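Local atomic coordinates of uncharacterized protein (Pyrococcus abyssi, PDB entry 5IFF), a protein that acts as a restriction DNA glycosylase, probably removing adenine bases from its recognition sequence, and also binds nonspecific double-stranded DNA as a tetramer. Residues V5-V14 against R74-I84. The protein carries 2 engineered substitutions. Residues are numbered along the deposited sequence; the frame is centred on the assembly and turned at random.
Sequences VSFENGKIVV and RMVRLAHEHGI
Arg74 lays its aliphatic chain against Val5, CD 4.0 Å from CB, while a water accepting from Val5 N is weakly bonded to NH1; the guanidinium's salt bridge is with Asp69. One residue on, Met75 CG rests 3.7 Å from Val5 CG1 and also meets Ile12 CG2. Leu78 divides its contacts: CB packs on Ile12 CD1, whereas CD1 lies against the backbone between Ser6 and Phe7. Ala79 CB backs Ile12 CG1. Where the helix ends, the His82 ring stacks face to face on Phe7, with centroids 3.6 Å apart and planes 5° apart. Phe7 CG stands anti to its own N (chi1 174°), bringing one ring face over the imidazole, whose rotation is steadied by a 3.2 Å bond from His82 ND1 to Leu78 O. A serine in place of Phe7 would probably leave the imidazole without its stacking partner and open a gap beside Ile84. That isoleucine's CD1 touches the phenyl edge and reaches 3.4 Å from Gly10 O at the type I' turn. A beta hairpin thus packs on helix 74-81, which runs nearly alongside strands 5-8 (17°) and 11-14 (158°); Val186 of strand 181-186 continues the sheet's apolar face, and helix 188-201 packs on Met75, Ala79 and Ile84.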
# COMPACT_ATOMS: atom_id res chain seq x y z
N VAL A 5 -26.29 4.68 -2.31
CA VAL A 5 -27.59 4.02 -2.19
C VAL A 5 -28.61 5.04 -1.79
O VAL A 5 -28.38 5.79 -0.85
CB VAL A 5 -27.59 2.89 -1.12
CG1 VAL A 5 -28.98 2.29 -1.02
CG2 VAL A 5 -26.54 1.80 -1.45
N SER A 6 -29.76 5.09 -2.45
CA SER A 6 -30.75 6.09 -2.07
C SER A 6 -32.16 5.53 -2.25
O SER A 6 -32.34 4.49 -2.86
CB SER A 6 -30.56 7.36 -2.89
OG SER A 6 -30.77 7.06 -4.27
N PHE A 7 -33.15 6.22 -1.66
CA PHE A 7 -34.54 5.97 -1.97
C PHE A 7 -35.03 7.02 -2.96
O PHE A 7 -34.94 8.21 -2.67
CB PHE A 7 -35.41 5.98 -0.69
CG PHE A 7 -36.90 5.86 -0.98
CD1 PHE A 7 -37.47 4.61 -1.24
CD2 PHE A 7 -37.70 6.99 -1.02
CE1 PHE A 7 -38.81 4.49 -1.53
CE2 PHE A 7 -39.06 6.89 -1.31
CZ PHE A 7 -39.62 5.64 -1.58
N GLU A 8 -35.53 6.58 -4.12
CA GLU A 8 -36.09 7.46 -5.15
C GLU A 8 -37.32 6.87 -5.84
O GLU A 8 -37.28 5.72 -6.29
CB GLU A 8 -35.06 7.76 -6.25
CG GLU A 8 -33.88 8.51 -5.79
CD GLU A 8 -32.73 8.43 -6.77
OE1 GLU A 8 -32.96 8.29 -8.00
OE2 GLU A 8 -31.60 8.54 -6.30
N ASN A 9 -38.38 7.66 -5.93
CA ASN A 9 -39.57 7.30 -6.70
C ASN A 9 -40.03 5.88 -6.39
O ASN A 9 -40.20 5.06 -7.29
CB ASN A 9 -39.28 7.44 -8.19
CG ASN A 9 -38.69 8.81 -8.54
OD1 ASN A 9 -37.60 8.90 -9.11
ND2 ASN A 9 -39.43 9.88 -8.20
N GLY A 10 -40.16 5.57 -5.10
CA GLY A 10 -40.69 4.28 -4.68
C GLY A 10 -39.75 3.10 -4.78
O GLY A 10 -40.18 1.96 -4.58
N LYS A 11 -38.46 3.32 -5.07
CA LYS A 11 -37.51 2.22 -5.27
C LYS A 11 -36.20 2.49 -4.54
O LYS A 11 -35.81 3.64 -4.37
CB LYS A 11 -37.16 2.01 -6.76
CG LYS A 11 -38.39 1.93 -7.65
CD LYS A 11 -37.98 1.68 -9.10
CE LYS A 11 -39.28 1.76 -9.99
NZ LYS A 11 -38.92 2.09 -11.41
N ILE A 12 -35.52 1.42 -4.16
CA ILE A 12 -34.15 1.58 -3.66
C ILE A 12 -33.26 1.64 -4.90
O ILE A 12 -33.37 0.79 -5.78
CB ILE A 12 -33.73 0.44 -2.74
CG1 ILE A 12 -34.64 0.37 -1.50
CG2 ILE A 12 -32.22 0.54 -2.37
CD1 ILE A 12 -34.90 1.73 -0.87
N VAL A 13 -32.41 2.66 -4.99
CA VAL A 13 -31.55 2.83 -6.17
C VAL A 13 -30.08 2.84 -5.74
O VAL A 13 -29.76 3.34 -4.63
CB VAL A 13 -31.92 4.13 -6.91
CG1 VAL A 13 -30.93 4.39 -8.04
CG2 VAL A 13 -33.37 4.06 -7.45
N VAL A 14 -29.21 2.21 -6.51
CA VAL A 14 -27.77 2.27 -6.21
C VAL A 14 -27.02 2.83 -7.39
O VAL A 14 -27.27 2.43 -8.55
CB VAL A 14 -27.20 0.91 -5.85
CG1 VAL A 14 -25.72 1.03 -5.41
CG2 VAL A 14 -27.97 0.35 -4.67
N ARG A 74 -27.82 -0.43 4.33
CA ARG A 74 -28.51 0.82 4.02
C ARG A 74 -29.67 0.54 3.04
O ARG A 74 -30.76 1.15 3.19
CB ARG A 74 -27.53 1.89 3.48
CG ARG A 74 -28.26 3.18 2.98
CD ARG A 74 -27.28 4.30 2.60
NE ARG A 74 -26.71 4.95 3.79
CZ ARG A 74 -25.99 6.08 3.77
NH1 ARG A 74 -25.73 6.69 2.62
NH2 ARG A 74 -25.53 6.58 4.91
N MET A 75 -29.47 -0.38 2.09
CA MET A 75 -30.54 -0.78 1.19
C MET A 75 -31.75 -1.28 2.00
O MET A 75 -32.90 -0.88 1.78
CB MET A 75 -30.08 -1.89 0.27
CG MET A 75 -29.09 -1.38 -0.76
SD MET A 75 -28.16 -2.70 -1.56
CE MET A 75 -29.27 -3.92 -1.97
N VAL A 76 -31.45 -2.21 2.88
CA VAL A 76 -32.51 -2.89 3.63
C VAL A 76 -33.20 -1.95 4.61
O VAL A 76 -34.44 -1.97 4.72
CB VAL A 76 -31.93 -4.16 4.37
CG1 VAL A 76 -32.93 -4.76 5.37
CG2 VAL A 76 -31.58 -5.22 3.30
N ARG A 77 -32.45 -1.12 5.32
CA ARG A 77 -33.11 -0.23 6.28
C ARG A 77 -34.01 0.74 5.49
O ARG A 77 -35.15 1.02 5.89
CB ARG A 77 -32.10 0.53 7.16
CG ARG A 77 -32.79 1.39 8.23
CD ARG A 77 -31.81 2.13 9.14
NE ARG A 77 -31.09 1.25 10.05
CZ ARG A 77 -29.83 0.87 9.86
NH1 ARG A 77 -29.22 0.09 10.73
NH2 ARG A 77 -29.18 1.30 8.78
N LEU A 78 -33.51 1.25 4.36
CA LEU A 78 -34.34 2.17 3.54
C LEU A 78 -35.53 1.41 2.95
O LEU A 78 -36.65 1.95 2.93
CB LEU A 78 -33.53 2.80 2.39
CG LEU A 78 -32.56 3.93 2.73
CD1 LEU A 78 -31.83 4.36 1.44
CD2 LEU A 78 -33.25 5.11 3.46
N ALA A 79 -35.31 0.17 2.50
CA ALA A 79 -36.42 -0.62 1.93
C ALA A 79 -37.53 -0.86 2.97
O ALA A 79 -38.74 -0.82 2.68
CB ALA A 79 -35.90 -1.95 1.40
N HIS A 80 -37.12 -1.18 4.19
CA HIS A 80 -38.12 -1.41 5.23
C HIS A 80 -38.78 -0.11 5.68
O HIS A 80 -40.01 -0.06 5.83
CB HIS A 80 -37.48 -2.13 6.43
CG HIS A 80 -38.45 -2.42 7.51
ND1 HIS A 80 -39.57 -3.21 7.33
CD2 HIS A 80 -38.55 -1.92 8.78
CE1 HIS A 80 -40.28 -3.25 8.45
NE2 HIS A 80 -39.67 -2.47 9.34
N GLU A 81 -38.02 0.97 5.84
CA GLU A 81 -38.63 2.27 6.16
C GLU A 81 -39.79 2.61 5.20
O GLU A 81 -40.80 3.17 5.62
CB GLU A 81 -37.61 3.41 6.08
CG GLU A 81 -36.50 3.41 7.11
CD GLU A 81 -35.52 4.56 6.87
OE1 GLU A 81 -35.97 5.65 6.39
OE2 GLU A 81 -34.31 4.37 7.14
N HIS A 82 -39.64 2.26 3.92
CA HIS A 82 -40.54 2.71 2.88
C HIS A 82 -41.51 1.63 2.44
O HIS A 82 -42.15 1.78 1.43
CB HIS A 82 -39.73 3.25 1.66
CG HIS A 82 -39.17 4.61 1.92
ND1 HIS A 82 -37.87 4.81 2.34
CD2 HIS A 82 -39.78 5.81 2.03
CE1 HIS A 82 -37.68 6.09 2.61
NE2 HIS A 82 -38.83 6.72 2.44
N GLY A 83 -41.56 0.52 3.17
CA GLY A 83 -42.57 -0.49 2.90
C GLY A 83 -42.26 -1.35 1.67
O GLY A 83 -43.10 -2.11 1.23
N ILE A 84 -41.04 -1.25 1.16
CA ILE A 84 -40.61 -2.11 0.07
C ILE A 84 -40.33 -3.51 0.62
O ILE A 84 -40.79 -4.52 0.07
CB ILE A 84 -39.37 -1.52 -0.63
CG1 ILE A 84 -39.79 -0.25 -1.41
CG2 ILE A 84 -38.76 -2.52 -1.63
CD1 ILE A 84 -38.54 0.62 -1.88
O HOH W 1 -24.90 5.00 0.10